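Local coordinates for protein LEC-6 (Caenorhabditis elegans, PDB 3VV1) that is a galectin that preferentially binds fucose-containing saccharides and probably other galactosides, here holding a glycan with galactose and fucose, at residues 59-64 and 149-154. Numbering follows the deposited sequence.
Sequences SRFHIN and GGVHVH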
ATOM      1  N   SER A  59      28.996   1.248   9.959  1.00 18.86           N
ATOM      2  CA  SER A  59      29.409  -0.144  10.052  1.00 18.01           C
ATOM      3  C   SER A  59      28.253  -1.121  10.331  1.00 16.78           C
ATOM      4  O   SER A  59      28.492  -2.345  10.382  1.00 16.85           O
ATOM      5  CB  SER A  59      30.436  -0.297  11.153  1.00 19.28           C
ATOM      6  OG  SER A  59      29.945   0.159  12.404  1.00 24.64           O
ATOM      7  N   ARG A  60      27.049  -0.583  10.553  1.00 14.86           N
ATOM      8  CA  ARG A  60      25.854  -1.418  10.771  1.00 13.55           C
ATOM      9  C   ARG A  60      24.663  -0.896  10.041  1.00 12.58           C
ATOM     10  O   ARG A  60      24.591   0.269   9.786  1.00 14.07           O
ATOM     11  CB  ARG A  60      25.488  -1.462  12.279  1.00 15.04           C
ATOM     12  CG  ARG A  60      26.655  -1.968  13.133  1.00 14.68           C
ATOM     13  CD  ARG A  60      26.229  -2.097  14.598  1.00 15.30           C
ATOM     14  NE  ARG A  60      27.363  -2.620  15.363  1.00 16.00           N
ATOM     15  CZ  ARG A  60      27.351  -2.783  16.694  1.00 18.39           C
ATOM     16  NH1 ARG A  60      26.245  -2.483  17.412  1.00 17.83           N
ATOM     17  NH2 ARG A  60      28.440  -3.210  17.318  1.00 21.34           N
ATOM     18  N   PHE A  61      23.664  -1.774   9.846  1.00 10.98           N
ATOM     19  CA  PHE A  61      22.357  -1.302   9.458  1.00 10.64           C
ATOM     20  C   PHE A  61      21.371  -2.250  10.093  1.00  9.86           C
ATOM     21  O   PHE A  61      21.700  -3.399  10.471  1.00  9.86           O
ATOM     22  CB  PHE A  61      22.152  -1.219   7.906  1.00 11.13           C
ATOM     23  CG  PHE A  61      22.070  -2.562   7.187  1.00 10.20           C
ATOM     24  CD1 PHE A  61      20.867  -3.237   7.056  1.00 10.65           C
ATOM     25  CD2 PHE A  61      23.220  -3.090   6.572  1.00 11.79           C
ATOM     26  CE1 PHE A  61      20.799  -4.433   6.331  1.00 11.43           C
ATOM     27  CE2 PHE A  61      23.171  -4.321   5.875  1.00 12.60           C
ATOM     28  CZ  PHE A  61      21.944  -4.980   5.751  1.00 10.86           C
ATOM     29  N   HIS A  62      20.137  -1.802  10.211  1.00  9.75           N
ATOM     30  CA  HIS A  62      19.122  -2.737  10.747  1.00  9.56           C
ATOM     31  C   HIS A  62      17.778  -2.524  10.122  1.00 10.26           C
ATOM     32  O   HIS A  62      17.488  -1.455   9.569  1.00  9.92           O
ATOM     33  CB  HIS A  62      19.040  -2.675  12.301  1.00 11.08           C
ATOM     34  CG  HIS A  62      18.621  -1.357  12.824  1.00 11.68           C
ATOM     35  ND1 HIS A  62      19.509  -0.392  13.197  1.00 14.68           N
ATOM     36  CD2 HIS A  62      17.358  -0.812  13.003  1.00 13.03           C
ATOM     37  CE1 HIS A  62      18.838   0.665  13.653  1.00 16.08           C
ATOM     38  NE2 HIS A  62      17.527   0.425  13.520  1.00 14.74           N
ATOM     39  N   ILE A  63      16.946  -3.589  10.225  1.00  8.74           N
ATOM     40  CA  ILE A  63      15.519  -3.514   9.903  1.00  9.33           C
ATOM     41  C   ILE A  63      14.795  -3.831  11.194  1.00  8.80           C
ATOM     42  O   ILE A  63      15.094  -4.843  11.819  1.00  8.52           O
ATOM     43  CB  ILE A  63      15.158  -4.557   8.833  1.00  9.41           C
ATOM     44  CG1 ILE A  63      15.722  -4.227   7.437  1.00 13.50           C
ATOM     45  CG2 ILE A  63      13.649  -4.614   8.709  1.00 11.18           C
ATOM     46  CD1 ILE A  63      17.096  -4.663   7.151  1.00 18.79           C
ATOM     47  N   ASN A  64      13.870  -2.969  11.597  1.00  9.32           N
ATOM     48  CA  ASN A  64      12.952  -3.257  12.756  1.00  9.97           C
ATOM     49  C   ASN A  64      11.538  -3.500  12.281  1.00  9.77           C
ATOM     50  O   ASN A  64      11.014  -2.689  11.499  1.00 10.91           O
ATOM     51  CB  ASN A  64      12.914  -2.096  13.740  1.00 11.10           C
ATOM     52  CG  ASN A  64      14.197  -1.945  14.524  1.00 12.37           C
ATOM     53  OD1 ASN A  64      14.910  -2.919  14.773  1.00 12.00           O
ATOM     54  ND2 ASN A  64      14.525  -0.712  14.867  1.00 13.96           N
ATOM     55  N   GLY A 149      20.529   3.056   9.115  1.00 12.55           N
ATOM     56  CA  GLY A 149      21.980   2.766   9.208  1.00 13.59           C
ATOM     57  C   GLY A 149      22.647   2.778   7.847  1.00 14.15           C
ATOM     58  O   GLY A 149      22.176   3.462   6.906  1.00 14.03           O
ATOM     59  N   GLY A 150      23.746   2.038   7.732  1.00 13.56           N
ATOM     60  CA  GLY A 150      24.563   2.113   6.493  1.00 13.38           C
ATOM     61  C   GLY A 150      24.025   1.215   5.415  1.00 13.25           C
ATOM     62  O   GLY A 150      24.563   0.120   5.128  1.00 13.11           O
ATOM     63  N   VAL A 151      22.932   1.657   4.827  1.00 12.28           N
ATOM     64  CA  VAL A 151      22.243   0.832   3.815  1.00 11.75           C
ATOM     65  C   VAL A 151      21.462   1.739   2.891  1.00 12.46           C
ATOM     66  O   VAL A 151      20.873   2.714   3.336  1.00 13.97           O
ATOM     67  CB  VAL A 151      21.364  -0.246   4.445  1.00 11.85           C
ATOM     68  CG1 VAL A 151      20.178   0.373   5.222  1.00 12.88           C
ATOM     69  CG2 VAL A 151      20.939  -1.260   3.339  1.00 12.55           C
ATOM     70  N   HIS A 152      21.493   1.400   1.592  1.00 12.28           N
ATOM     71  CA  HIS A 152      20.652   2.056   0.617  1.00 12.21           C
ATOM     72  C   HIS A 152      19.533   1.103   0.276  1.00 11.89           C
ATOM     73  O   HIS A 152      19.791  -0.070  -0.043  1.00 11.03           O
ATOM     74  CB  HIS A 152      21.517   2.304  -0.613  1.00 12.91           C
ATOM     75  CG  HIS A 152      20.682   2.656  -1.818  1.00 15.43           C
ATOM     76  ND1 HIS A 152      19.985   3.819  -1.882  1.00 17.89           N
ATOM     77  CD2 HIS A 152      20.276   1.885  -2.910  1.00 13.54           C
ATOM     78  CE1 HIS A 152      19.231   3.806  -3.015  1.00 19.43           C
ATOM     79  NE2 HIS A 152      19.461   2.649  -3.652  1.00 17.80           N
ATOM     80  N   VAL A 153      18.291   1.595   0.323  1.00 11.17           N
ATOM     81  CA  VAL A 153      17.150   0.732  -0.040  1.00 10.42           C
ATOM     82  C   VAL A 153      16.763   1.073  -1.487  1.00  9.96           C
ATOM     83  O   VAL A 153      16.232   2.164  -1.785  1.00 12.63           O
ATOM     84  CB  VAL A 153      15.944   0.958   0.931  1.00 10.68           C
ATOM     85  CG1 VAL A 153      14.788   0.067   0.516  1.00 12.30           C
ATOM     86  CG2 VAL A 153      16.362   0.594   2.364  1.00 12.83           C
ATOM     87  N   HIS A 154      16.956   0.104  -2.387  1.00  9.49           N
ATOM     88  CA  HIS A 154      16.489   0.279  -3.751  1.00 10.11           C
ATOM     89  C   HIS A 154      14.970   0.057  -3.835  1.00 10.09           C
ATOM     90  O   HIS A 154      14.277   0.811  -4.554  1.00 10.78           O
ATOM     91  CB  HIS A 154      17.190  -0.729  -4.681  1.00 10.10           C
ATOM     92  CG  HIS A 154      16.529  -0.802  -6.018  1.00 10.14           C
ATOM     93  ND1 HIS A 154      16.585   0.205  -6.935  1.00 11.13           N
ATOM     94  CD2 HIS A 154      15.722  -1.779  -6.566  1.00 10.72           C
ATOM     95  CE1 HIS A 154      15.836  -0.129  -8.027  1.00 11.73           C
ATOM     96  NE2 HIS A 154      15.300  -1.327  -7.801  1.00 10.20           N
TER
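G150 N donates a nearly linear hydrogen bond to R60 O at 2.8 Å, joining 149-154 to 59-64. Beside this bond, F61 and G149 form an antiparallel non-hydrogen-bonded pair, CA to CA 4.1 Å. G149 has no side chain, and its backbone lies close against the strand, with G149 CA 3.7 Å from R60 O. G150 is the centre of an inverse gamma turn, closed by V151 N to G149 O at 2.9 Å.

The apolar part is F61 against V151. Their side chains cross at about a right angle. V151 CB lies over one face of the F61 ring, 4.1 Å from its centroid, in a CH-pi contact. The V151 CG2 methyl packs over the centre of the same face. F61 chi1 of 70° sets CG between the backbone N and carbonyl carbon, and CG meets V151 CB at 3.7 Å. I63 CD1 sits at the ring edge, and F104 and P54 also touch F61.

R60 leads away at its base. Its NH2 forms a salt bridge with D80 OD2, and its side chain comes to about 4 Å from the bound galactose, nearest atoms.

At G149-G150 the chain passes from the sheet of 60-66 and 144-149 to that of 151-159 in this galectin beta-sandwich. The polar bond ties this crossover to strand 60-66 and probably helps hold it, while F61 and V151 bury apolar surface between the sheets.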